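PDB 4IPA: putative curved DNA-binding protein from Chaetomium thermophilum var. thermophilum DSM 1495, which probably acts in ribosome biogenesis as an Arx1 protein with a methionine aminopeptidase-like fold, and may bind DNA. Local coordinates for residues Lys117-Ala122 with Ile130-Ile135. Sequence-based numbering, arbitrary orientation.
Sequences KIQLGA and IVCDTI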
loop_
_atom_site.group_PDB
_atom_site.type_symbol
_atom_site.label_atom_id
_atom_site.label_comp_id
_atom_site.label_asym_id
_atom_site.label_seq_id
_atom_site.Cartn_x
_atom_site.Cartn_y
_atom_site.Cartn_z
ATOM N N LYS A 117 5.393 -2.464 -8.976
ATOM C CA LYS A 117 4.800 -1.867 -7.783
ATOM C C LYS A 117 5.901 -1.466 -6.835
ATOM O O LYS A 117 6.712 -2.288 -6.434
ATOM C CB LYS A 117 3.843 -2.829 -7.069
ATOM C CG LYS A 117 2.492 -2.929 -7.705
ATOM C CD LYS A 117 2.600 -3.543 -9.092
ATOM C CE LYS A 117 3.018 -5.012 -9.013
ATOM N NZ LYS A 117 3.018 -5.641 -10.376
ATOM N N ILE A 118 5.928 -0.191 -6.493
ATOM C CA ILE A 118 6.897 0.307 -5.546
ATOM C C ILE A 118 6.144 0.772 -4.309
ATOM O O ILE A 118 5.352 1.718 -4.353
ATOM C CB ILE A 118 7.727 1.429 -6.158
ATOM C CG1 ILE A 118 8.371 0.928 -7.456
ATOM C CG2 ILE A 118 8.797 1.897 -5.170
ATOM C CD1 ILE A 118 8.241 1.876 -8.613
ATOM N N GLN A 119 6.352 0.056 -3.219
ATOM C CA GLN A 119 5.667 0.333 -1.971
ATOM C C GLN A 119 6.707 0.459 -0.875
ATOM O O GLN A 119 7.573 -0.411 -0.707
ATOM C CB GLN A 119 4.662 -0.772 -1.650
ATOM C CG GLN A 119 3.985 -0.670 -0.285
ATOM C CD GLN A 119 2.755 -1.583 -0.207
ATOM O OE1 GLN A 119 2.354 -2.042 0.870
ATOM N NE2 GLN A 119 2.155 -1.848 -1.366
ATOM N N LEU A 120 6.623 1.555 -0.138
ATOM C CA LEU A 120 7.572 1.819 0.922
ATOM C C LEU A 120 6.942 2.836 1.843
ATOM O O LEU A 120 5.862 3.339 1.555
ATOM C CB LEU A 120 8.875 2.361 0.333
ATOM C CG LEU A 120 8.783 3.608 -0.543
ATOM C CD1 LEU A 120 8.871 4.870 0.303
ATOM C CD2 LEU A 120 9.906 3.591 -1.598
ATOM N N GLY A 121 7.599 3.141 2.950
ATOM C CA GLY A 121 7.088 4.177 3.819
ATOM C C GLY A 121 7.920 4.479 5.039
ATOM O O GLY A 121 8.733 3.657 5.486
ATOM N N ALA A 122 7.698 5.676 5.572
ATOM C CA ALA A 122 8.365 6.138 6.773
ATOM C C ALA A 122 7.398 6.349 7.926
ATOM O O ALA A 122 6.173 6.343 7.761
ATOM C CB ALA A 122 9.125 7.437 6.504
ATOM N N ILE A 130 2.301 4.834 4.451
ATOM C CA ILE A 130 2.740 3.869 3.456
ATOM C C ILE A 130 2.229 4.333 2.087
ATOM O O ILE A 130 1.088 4.792 1.974
ATOM C CB ILE A 130 2.235 2.440 3.791
ATOM C CG1 ILE A 130 2.701 2.035 5.194
ATOM C CG2 ILE A 130 2.735 1.423 2.758
ATOM C CD1 ILE A 130 2.235 0.652 5.636
ATOM N N VAL A 131 3.085 4.258 1.067
ATOM C CA VAL A 131 2.706 4.654 -0.288
ATOM C C VAL A 131 3.028 3.536 -1.264
ATOM O O VAL A 131 3.985 2.794 -1.064
ATOM C CB VAL A 131 3.461 5.939 -0.774
ATOM C CG1 VAL A 131 3.147 7.126 0.098
ATOM C CG2 VAL A 131 4.965 5.710 -0.812
ATOM N N CYS A 132 2.228 3.422 -2.318
ATOM C CA CYS A 132 2.515 2.490 -3.399
ATOM C C CYS A 132 2.094 3.117 -4.720
ATOM O O CYS A 132 0.937 3.516 -4.879
ATOM C CB CYS A 132 1.788 1.152 -3.217
ATOM S SG CYS A 132 2.070 -0.064 -4.588
ATOM N N ASP A 133 3.046 3.200 -5.650
ATOM C CA ASP A 133 2.784 3.609 -7.023
ATOM C C ASP A 133 3.060 2.387 -7.906
ATOM O O ASP A 133 3.859 1.513 -7.551
ATOM C CB ASP A 133 3.717 4.780 -7.418
ATOM C CG ASP A 133 3.266 5.518 -8.706
ATOM O OD1 ASP A 133 2.133 5.280 -9.190
ATOM O OD2 ASP A 133 4.053 6.359 -9.223
ATOM N N THR A 134 2.386 2.318 -9.046
ATOM C CA THR A 134 2.773 1.374 -10.077
ATOM C C THR A 134 3.285 2.155 -11.292
ATOM O O THR A 134 2.613 3.056 -11.792
ATOM C CB THR A 134 1.616 0.456 -10.476
ATOM O OG1 THR A 134 1.207 -0.309 -9.339
ATOM C CG2 THR A 134 2.047 -0.503 -11.599
ATOM N N ILE A 135 4.482 1.818 -11.748
ATOM C CA ILE A 135 5.054 2.471 -12.911
ATOM C C ILE A 135 5.364 1.437 -13.988
ATOM O O ILE A 135 5.411 0.226 -13.711
ATOM C CB ILE A 135 6.354 3.199 -12.563
ATOM C CG1 ILE A 135 7.390 2.192 -12.069
ATOM C CG2 ILE A 135 6.100 4.314 -11.527
ATOM C CD1 ILE A 135 8.762 2.734 -12.061
#
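Ile118 and Leu120 pair with Asp133 and Val131 across a buried antiparallel beta hairpin, made by strands 115-124 and 127-136 near the centre of the chain. Ile118 N donates to Asp133 O at 2.9 Å, almost straight at 173°. Asp133 N returns the bond to Ile118 O, with the donor tilted from the carbonyl plane. Leu120 and Val131 form a second such pair, with Val131 N to Leu120 O at 3.0 Å. Between the two lies the non-hydrogen-bonded pair Gln119 and Cys132, where Cys132 CA comes within 3.1 Å of Ile118 O in a CA-H...O contact.

Strand 115-124 is the middle of a three-stranded antiparallel sheet, flanked by 79-88 and 127-136. The hairpin falls in the M24 metallopeptidase region, consistent with the pita-bread fold of methionine aminopeptidases.

One face carries Ile118, Leu120, Val131 and Asp133. Ile118 CD1 meets Ile135 CG1 at 3.6 Å, the two side chains crossing at a slant. Helix 23-46 packs on Ile118 through Leu40 and Val43. Leu120 CD1 lies beside Val131 CG2, both side chains pointing the same way. The Asp133 carboxylate is engaged outside the hairpin, where OD1 accepts a hydrogen bond from Trp365 NE1.

The other face carries Lys117, Gln119, Ile130, Cys132 and Thr134, and strand 342-352 packs against it. Lys117 CG lies 3.3 Å from Thr134 OG1, the side chains running alongside. The lysine chain bends at chi2 and chi3, and NZ reaches several carbonyls, including that of Pro89. Thr134 OG1 bonds to Arg344 O. Gln119 places CG anti to the backbone N (chi1 174°), which sends it past Ile130 CG2 at 3.9 Å. With an alanine here, CG and the amide would be gone, and a gap would probably open beside Ile130 CG2. The Gln119 side chain also touches Leu346 of strand 342-352 and Pro95.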